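Local coordinates for extracellular solute-binding protein, family 3 (Methylophaga aminisulfidivorans MP, PDB 5SV6) that is of unknown function but has a periplasmic binding protein-like architecture and probably serves the methanol dehydrogenase system as an accessory protein, at residues 87-90 with 91-95; 165-169 with 170-174; 173-176 with 177-181. One frame throughout, in Å; residues are numbered along the deposited sequence.

Interaction 1 of 3, residues 87-90 with 91-95; sequences SDKA and AIFLV
Ala90 and Phe93 meet through both backbone and side chain. Ala90 O accepts from Phe93 N at 3.0 Å with a nearly straight N-H (162°). The donor sits well above the carbonyl plane, 43° out of it, so the bond does not follow a lone pair. It closes a tight turn at the point where the chain leaves strand 82-87 for helix 94-99. The Ala90 methyl fits against two side chains of the turn. Its CB is 4.2 Å from Ile92 CG2 and equally far from Phe93 CD1.

The Phe93 ring lies between two partners. Lys89 covers one face, and Ile92 CG2 sits over the other, toward the rim. The Lys89 chain bends at chi2, chi3 and chi4, and this curl carries its end back over the ring. Lys89 CE rests 3.8 Å from Phe93 CD1 and makes a CH-pi contact. Lys89 NZ stands 4.6 Å from the Phe93 ring centroid, only 10° off the normal, a cation-pi contact. The same ammonium group forms a salt bridge with Glu97, in helix 94-99.

Next to this pair, Ser87 CB touches Leu94 CD2 at 3.8 Å. Ser87 OG accepts from Lys89 N at 3.0 Å in an ST turn, which fixes the backbone that carries the lysine. Ala90 also packs on Tyr195.

Lys89 spends its methylene on the ring and its charge on both the pi face and Glu97. The positive charge is thus probably well compensated, and the lysine ties the loop to the helix that follows.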
loop_
_atom_site.group_PDB
_atom_site.type_symbol
_atom_site.label_atom_id
_atom_site.label_comp_id
_atom_site.label_asym_id
_atom_site.label_seq_id
_atom_site.Cartn_x
_atom_site.Cartn_y
_atom_site.Cartn_z
ATOM N N SER A 87 -3.512 8.679 14.726
ATOM C CA SER A 87 -4.502 7.663 15.033
ATOM C C SER A 87 -3.825 6.390 15.511
ATOM O O SER A 87 -2.768 6.004 15.007
ATOM C CB SER A 87 -5.365 7.349 13.811
ATOM O OG SER A 87 -6.069 6.127 13.997
ATOM N N ASP A 88 -4.448 5.728 16.482
ATOM C CA ASP A 88 -3.916 4.489 17.019
ATOM C C ASP A 88 -4.445 3.304 16.241
ATOM O O ASP A 88 -4.044 2.168 16.474
ATOM C CB ASP A 88 -4.290 4.357 18.492
ATOM C CG ASP A 88 -3.816 5.528 19.304
ATOM O OD1 ASP A 88 -2.585 5.675 19.446
ATOM O OD2 ASP A 88 -4.668 6.306 19.787
ATOM N N LYS A 89 -5.368 3.576 15.330
ATOM C CA LYS A 89 -5.924 2.541 14.476
ATOM C C LYS A 89 -5.090 2.406 13.199
ATOM O O LYS A 89 -4.242 3.253 12.903
ATOM C CB LYS A 89 -7.380 2.856 14.123
ATOM C CG LYS A 89 -8.316 3.042 15.323
ATOM C CD LYS A 89 -8.848 1.715 15.838
ATOM C CE LYS A 89 -9.877 1.106 14.900
ATOM N NZ LYS A 89 -11.276 1.575 15.173
ATOM N N ALA A 90 -5.340 1.338 12.454
ATOM C CA ALA A 90 -4.672 1.099 11.184
ATOM C C ALA A 90 -5.003 2.241 10.230
ATOM O O ALA A 90 -6.053 2.860 10.359
ATOM C CB ALA A 90 -5.133 -0.222 10.605
ATOM N N ALA A 91 -4.117 2.510 9.272
ATOM C CA ALA A 91 -4.306 3.626 8.339
ATOM C C ALA A 91 -5.587 3.509 7.511
ATOM O O ALA A 91 -6.151 4.515 7.073
ATOM C CB ALA A 91 -3.081 3.783 7.420
ATOM N N ILE A 92 -6.061 2.287 7.301
ATOM C CA ILE A 92 -7.291 2.090 6.538
ATOM C C ILE A 92 -8.501 2.805 7.171
ATOM O O ILE A 92 -9.488 3.081 6.482
ATOM C CB ILE A 92 -7.580 0.571 6.288
ATOM C CG1 ILE A 92 -8.623 0.375 5.179
ATOM C CG2 ILE A 92 -8.001 -0.130 7.577
ATOM C CD1 ILE A 92 -8.889 -1.091 4.835
ATOM N N PHE A 93 -8.407 3.140 8.461
ATOM C CA PHE A 93 -9.473 3.868 9.174
ATOM C C PHE A 93 -9.313 5.393 9.233
ATOM O O PHE A 93 -10.133 6.081 9.846
ATOM C CB PHE A 93 -9.603 3.360 10.616
ATOM C CG PHE A 93 -10.020 1.929 10.714
ATOM C CD1 PHE A 93 -9.140 0.969 11.189
ATOM C CD2 PHE A 93 -11.284 1.534 10.307
ATOM C CE1 PHE A 93 -9.516 -0.360 11.269
ATOM C CE2 PHE A 93 -11.669 0.200 10.388
ATOM C CZ PHE A 93 -10.785 -0.743 10.868
ATOM N N LEU A 94 -8.262 5.924 8.623
ATOM C CA LEU A 94 -8.000 7.359 8.695
ATOM C C LEU A 94 -9.116 8.200 8.075
ATOM O O LEU A 94 -9.451 9.272 8.571
ATOM C CB LEU A 94 -6.679 7.682 8.006
ATOM C CG LEU A 94 -5.424 7.248 8.760
ATOM C CD1 LEU A 94 -4.192 7.563 7.922
ATOM C CD2 LEU A 94 -5.371 7.976 10.084
ATOM N N VAL A 95 -9.669 7.710 6.978
ATOM C CA VAL A 95 -10.694 8.444 6.259
ATOM C C VAL A 95 -11.979 8.520 7.082
ATOM O O VAL A 95 -12.526 9.594 7.295
ATOM C CB VAL A 95 -10.976 7.804 4.888
ATOM C CG1 VAL A 95 -12.290 8.337 4.302
ATOM C CG2 VAL A 95 -9.803 8.049 3.933
#

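Interaction 2 of 3, residues 165-169 with 170-174; sequences MLREI and DKYEG
The guanidinium of Arg167 lies on one face of the Tyr172 ring. The two planes are 24° apart and their centres 3.7 Å apart, a stacked cation-pi pair. Arg167 CZ is over the ring but offset toward its rim, and Tyr172 CE2 in turn lies over a face of the guanidinium. The closest approach is Arg167 NH2 to Tyr172 CZ, 3.1 Å. NH2 makes no hydrogen bond to the Tyr172 hydroxyl; its salt bridge is with Glu163. The two side chains run alongside each other. Arg167 is extended from CG to NE, and its CG already touches Tyr172 CB at 3.5 Å.

On the other side of the turn, Ile169 CD1 meets Lys171 CG at 3.8 Å. Lys171 NZ goes on to the carbonyls of Lys149 and Met151. Leu166 packs on Phe154 and Ile156 of strand 154-156.

The backbone reverses at this turn. Lys171 N bonds to Leu166 O at 2.9 Å, and Asp170 N bonds to Arg167 O, also at 2.9 Å. Asp170 has a positive phi of 63° and is the C-prime residue. This is a Schellman motif: it ends helix 161-168, and the chain turns at once into helix 172-180.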
loop_
_atom_site.group_PDB
_atom_site.type_symbol
_atom_site.label_atom_id
_atom_site.label_comp_id
_atom_site.label_asym_id
_atom_site.label_seq_id
_atom_site.Cartn_x
_atom_site.Cartn_y
_atom_site.Cartn_z
HETATM N N MSE A 165 -7.384 -13.147 -7.093
HETATM C CA MSE A 165 -6.621 -13.946 -8.048
HETATM C C MSE A 165 -6.221 -15.323 -7.518
HETATM O O MSE A 165 -6.081 -16.274 -8.287
HETATM C CB MSE A 165 -5.388 -13.179 -8.532
HETATM C CG MSE A 165 -5.712 -11.902 -9.290
HETATM SE SE MSE A 165 -7.082 -12.210 -10.673
HETATM C CE MSE A 165 -6.194 -13.638 -11.685
ATOM N N LEU A 166 -6.045 -15.438 -6.207
ATOM C CA LEU A 166 -5.731 -16.736 -5.616
ATOM C C LEU A 166 -6.930 -17.675 -5.762
ATOM O O LEU A 166 -6.780 -18.873 -6.026
ATOM C CB LEU A 166 -5.336 -16.577 -4.144
ATOM C CG LEU A 166 -4.131 -17.398 -3.675
ATOM C CD1 LEU A 166 -2.939 -17.239 -4.614
ATOM C CD2 LEU A 166 -3.739 -17.046 -2.233
ATOM N N ARG A 167 -8.124 -17.122 -5.588
ATOM C CA ARG A 167 -9.339 -17.894 -5.828
ATOM C C ARG A 167 -9.418 -18.275 -7.302
ATOM O O ARG A 167 -9.703 -19.424 -7.644
ATOM C CB ARG A 167 -10.570 -17.085 -5.442
ATOM C CG ARG A 167 -10.631 -16.698 -3.978
ATOM C CD ARG A 167 -11.935 -15.987 -3.693
ATOM N NE ARG A 167 -12.101 -15.647 -2.287
ATOM C CZ ARG A 167 -12.764 -16.402 -1.420
ATOM N NH1 ARG A 167 -13.311 -17.540 -1.827
ATOM N NH2 ARG A 167 -12.886 -16.018 -0.155
ATOM N N GLU A 168 -9.139 -17.306 -8.171
ATOM C CA GLU A 168 -9.159 -17.538 -9.610
ATOM C C GLU A 168 -8.310 -18.740 -10.023
ATOM O O GLU A 168 -8.747 -19.548 -10.840
ATOM C CB GLU A 168 -8.715 -16.288 -10.382
ATOM C CG GLU A 168 -8.522 -16.522 -11.885
ATOM C CD GLU A 168 -9.831 -16.794 -12.620
ATOM O OE1 GLU A 168 -10.905 -16.509 -12.050
ATOM O OE2 GLU A 168 -9.785 -17.283 -13.774
ATOM N N ILE A 169 -7.109 -18.867 -9.460
ATOM C CA ILE A 169 -6.244 -19.999 -9.797
ATOM C C ILE A 169 -6.381 -21.189 -8.844
ATOM O O ILE A 169 -5.540 -22.086 -8.848
ATOM C CB ILE A 169 -4.749 -19.617 -9.926
ATOM C CG1 ILE A 169 -4.161 -19.205 -8.575
ATOM C CG2 ILE A 169 -4.551 -18.526 -10.975
ATOM C CD1 ILE A 169 -2.661 -19.190 -8.576
ATOM N N ASP A 170 -7.449 -21.186 -8.047
ATOM C CA ASP A 170 -7.824 -22.331 -7.209
ATOM C C ASP A 170 -6.796 -22.686 -6.137
ATOM O O ASP A 170 -6.600 -23.858 -5.817
ATOM C CB ASP A 170 -8.132 -23.550 -8.090
ATOM C CG ASP A 170 -9.263 -23.279 -9.077
ATOM O OD1 ASP A 170 -10.277 -22.672 -8.672
ATOM O OD2 ASP A 170 -9.133 -23.647 -10.263
ATOM N N LYS A 171 -6.143 -21.673 -5.580
ATOM C CA LYS A 171 -5.162 -21.906 -4.529
ATOM C C LYS A 171 -5.619 -21.288 -3.212
ATOM O O LYS A 171 -4.946 -21.419 -2.193
ATOM C CB LYS A 171 -3.803 -21.315 -4.925
ATOM C CG LYS A 171 -3.094 -22.024 -6.065
ATOM C CD LYS A 171 -2.616 -23.392 -5.635
ATOM C CE LYS A 171 -1.884 -24.124 -6.752
ATOM N NZ LYS A 171 -1.291 -25.405 -6.247
ATOM N N TYR A 172 -6.749 -20.585 -3.240
ATOM C CA TYR A 172 -7.199 -19.837 -2.067
ATOM C C TYR A 172 -7.532 -20.735 -0.876
ATOM O O TYR A 172 -7.095 -20.467 0.238
ATOM C CB TYR A 172 -8.406 -18.953 -2.400
ATOM C CG TYR A 172 -9.062 -18.338 -1.176
ATOM C CD1 TYR A 172 -8.593 -17.146 -0.638
ATOM C CD2 TYR A 172 -10.137 -18.959 -0.551
ATOM C CE1 TYR A 172 -9.183 -16.583 0.477
ATOM C CE2 TYR A 172 -10.733 -18.403 0.570
ATOM C CZ TYR A 172 -10.250 -17.214 1.076
ATOM O OH TYR A 172 -10.841 -16.649 2.185
ATOM N N GLU A 173 -8.319 -21.783 -1.104
ATOM C CA GLU A 173 -8.718 -22.656 0.003
ATOM C C GLU A 173 -7.537 -23.334 0.682
ATOM O O GLU A 173 -7.472 -23.385 1.909
ATOM C CB GLU A 173 -9.752 -23.703 -0.436
ATOM C CG GLU A 173 -11.144 -23.131 -0.695
ATOM C CD GLU A 173 -11.826 -22.585 0.560
ATOM O OE1 GLU A 173 -11.328 -22.823 1.689
ATOM O OE2 GLU A 173 -12.871 -21.912 0.411
ATOM N N GLY A 174 -6.600 -23.845 -0.112
ATOM C CA GLY A 174 -5.456 -24.552 0.434
ATOM C C GLY A 174 -4.459 -23.635 1.109
ATOM O O GLY A 174 -3.571 -24.095 1.824
#

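Interaction 3 of 3, residues 173-176 with 177-181; sequences EGNF and NYTMS
Met180, a selenomethionine, lays its CG over one face of the Phe176 ring. The two residues are one helical turn apart. Met180 CG is 3.5 Å from Phe176 CE1, toward the rim of the ring, and makes a CH-pi contact. The bend at chi2 (-56°) keeps Met180 SE near the ring, 4.6 Å from the Phe176 centroid, in an oblique Met-aromatic contact. At the edge of the same ring, in its plane, lies Asn177 OD1.

In Asn175 chi1 (-174°) leads CG away from N, and chi2 of 66° sets OD1 by Tyr178 and ND2 by Thr179. Asn175 OD1 approaches the edge of the Tyr178 ring, 3.5 Å from CD2, near the ring plane. The amide and Thr179 cross at about a right angle. Asn175 ND2 is 2.8 Å from Thr179 OG1, but the angle is too poor for a hydrogen bond.

The backbone keeps two regular helical bonds, Thr179 N to Asn175 O at 3.0 Å and Met180 N to Phe176 O. Just before them the helix is kinked: the N atoms of Asn177 and Tyr178 lack a direct bond to the turn before. There one water bridges Glu173 O and Asn177 N, and another bridges Gly174 O and Tyr178 N, replacing the missing direct bonds.

Helix 172-180 is tied to its surroundings at several points. Asn175 OD1 accepts a hydrogen bond from Phe154 N of strand 154-156. The Tyr178 hydroxyl is hydrogen-bonded to Glu203 of helix 197-206, and the tyrosine also packs on Lys153 and Ala209. Met180 rests on the loop residues Pro158 and Phe185.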
loop_
_atom_site.group_PDB
_atom_site.type_symbol
_atom_site.label_atom_id
_atom_site.label_comp_id
_atom_site.label_asym_id
_atom_site.label_seq_id
_atom_site.Cartn_x
_atom_site.Cartn_y
_atom_site.Cartn_z
ATOM N N GLU A 173 -8.319 -21.783 -1.104
ATOM C CA GLU A 173 -8.718 -22.656 0.003
ATOM C C GLU A 173 -7.537 -23.334 0.682
ATOM O O GLU A 173 -7.472 -23.385 1.909
ATOM C CB GLU A 173 -9.752 -23.703 -0.436
ATOM C CG GLU A 173 -11.144 -23.131 -0.695
ATOM C CD GLU A 173 -11.826 -22.585 0.560
ATOM O OE1 GLU A 173 -11.328 -22.823 1.689
ATOM O OE2 GLU A 173 -12.871 -21.912 0.411
ATOM N N GLY A 174 -6.600 -23.845 -0.112
ATOM C CA GLY A 174 -5.456 -24.552 0.434
ATOM C C GLY A 174 -4.459 -23.635 1.109
ATOM O O GLY A 174 -3.571 -24.095 1.824
ATOM N N ASN A 175 -4.614 -22.333 0.889
ATOM C CA ASN A 175 -3.699 -21.335 1.455
ATOM C C ASN A 175 -4.329 -20.557 2.613
ATOM O O ASN A 175 -3.674 -19.755 3.263
ATOM C CB ASN A 175 -3.242 -20.370 0.349
ATOM C CG ASN A 175 -2.175 -19.403 0.815
ATOM O OD1 ASN A 175 -1.058 -19.803 1.128
ATOM N ND2 ASN A 175 -2.508 -18.115 0.830
ATOM N N PHE A 176 -5.601 -20.814 2.879
ATOM C CA PHE A 176 -6.340 -20.030 3.864
ATOM C C PHE A 176 -5.729 -20.100 5.268
ATOM O O PHE A 176 -5.495 -19.069 5.895
ATOM C CB PHE A 176 -7.802 -20.482 3.898
ATOM C CG PHE A 176 -8.671 -19.662 4.802
ATOM C CD1 PHE A 176 -8.907 -20.060 6.111
ATOM C CD2 PHE A 176 -9.266 -18.495 4.339
ATOM C CE1 PHE A 176 -9.721 -19.304 6.944
ATOM C CE2 PHE A 176 -10.077 -17.730 5.171
ATOM C CZ PHE A 176 -10.302 -18.134 6.469
ATOM N N ASN A 177 -5.492 -21.313 5.768
ATOM C CA ASN A 177 -4.901 -21.464 7.097
ATOM C C ASN A 177 -3.551 -20.746 7.220
ATOM O O ASN A 177 -3.289 -20.075 8.214
ATOM C CB ASN A 177 -4.763 -22.940 7.493
ATOM C CG ASN A 177 -6.105 -23.641 7.613
ATOM O OD1 ASN A 177 -7.142 -23.002 7.777
ATOM N ND2 ASN A 177 -6.087 -24.964 7.519
ATOM N N TYR A 178 -2.706 -20.872 6.202
ATOM C CA TYR A 178 -1.446 -20.135 6.188
ATOM C C TYR A 178 -1.641 -18.612 6.297
ATOM O O TYR A 178 -1.008 -17.961 7.123
ATOM C CB TYR A 178 -0.640 -20.468 4.935
ATOM C CG TYR A 178 0.658 -19.702 4.873
ATOM C CD1 TYR A 178 1.596 -19.822 5.889
ATOM C CD2 TYR A 178 0.939 -18.850 3.817
ATOM C CE1 TYR A 178 2.783 -19.125 5.853
ATOM C CE2 TYR A 178 2.139 -18.145 3.768
ATOM C CZ TYR A 178 3.054 -18.288 4.796
ATOM O OH TYR A 178 4.237 -17.594 4.769
ATOM N N THR A 179 -2.533 -18.063 5.477
ATOM C CA THR A 179 -2.820 -16.618 5.464
ATOM C C THR A 179 -3.359 -16.118 6.811
ATOM O O THR A 179 -2.983 -15.038 7.298
ATOM C CB THR A 179 -3.858 -16.288 4.366
ATOM O OG1 THR A 179 -3.327 -16.651 3.084
ATOM C CG2 THR A 179 -4.198 -14.803 4.364
HETATM N N MSE A 180 -4.240 -16.913 7.413
HETATM C CA MSE A 180 -4.826 -16.576 8.710
HETATM C C MSE A 180 -3.828 -16.676 9.872
HETATM O O MSE A 180 -4.090 -16.159 10.958
HETATM C CB MSE A 180 -6.022 -17.474 9.007
HETATM C CG MSE A 180 -7.202 -17.237 8.107
HETATM SE SE MSE A 180 -7.809 -15.372 8.127
HETATM C CE MSE A 180 -7.107 -14.793 6.405
ATOM N N SER A 181 -2.714 -17.369 9.656
ATOM C CA SER A 181 -1.665 -17.468 10.674
ATOM C C SER A 181 -0.799 -16.210 10.672
ATOM O O SER A 181 0.005 -15.996 11.586
ATOM C CB SER A 181 -0.785 -18.702 10.445
ATOM O OG SER A 181 0.163 -18.503 9.396
HETATM O O HOH W 1 -6.058 -23.750 4.328
HETATM O O HOH W 2 -2.806 -22.969 4.341
#

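In the fold
The three interactions follow one another along the chain. Interaction 1 lies where strand 82-87 passes into helix 94-99. Its centre is 29 Å from that of interaction 2 and 25 Å from that of interaction 3, and it touches neither. Interactions 2 and 3 are neighbours with centres 10 Å apart. They share Glu173 and Gly174. They also meet in space, where Leu166 CD2 packs 3.5 Å from Asn175 ND2. Interaction 2 turns the chain from helix 161-168 into helix 172-180, and interaction 3 continues along that second helix; both lie beside strand 154-156. Interaction 1 probably belongs to one lobe and interactions 2 and 3 to the other, as in two-lobed periplasmic binding proteins.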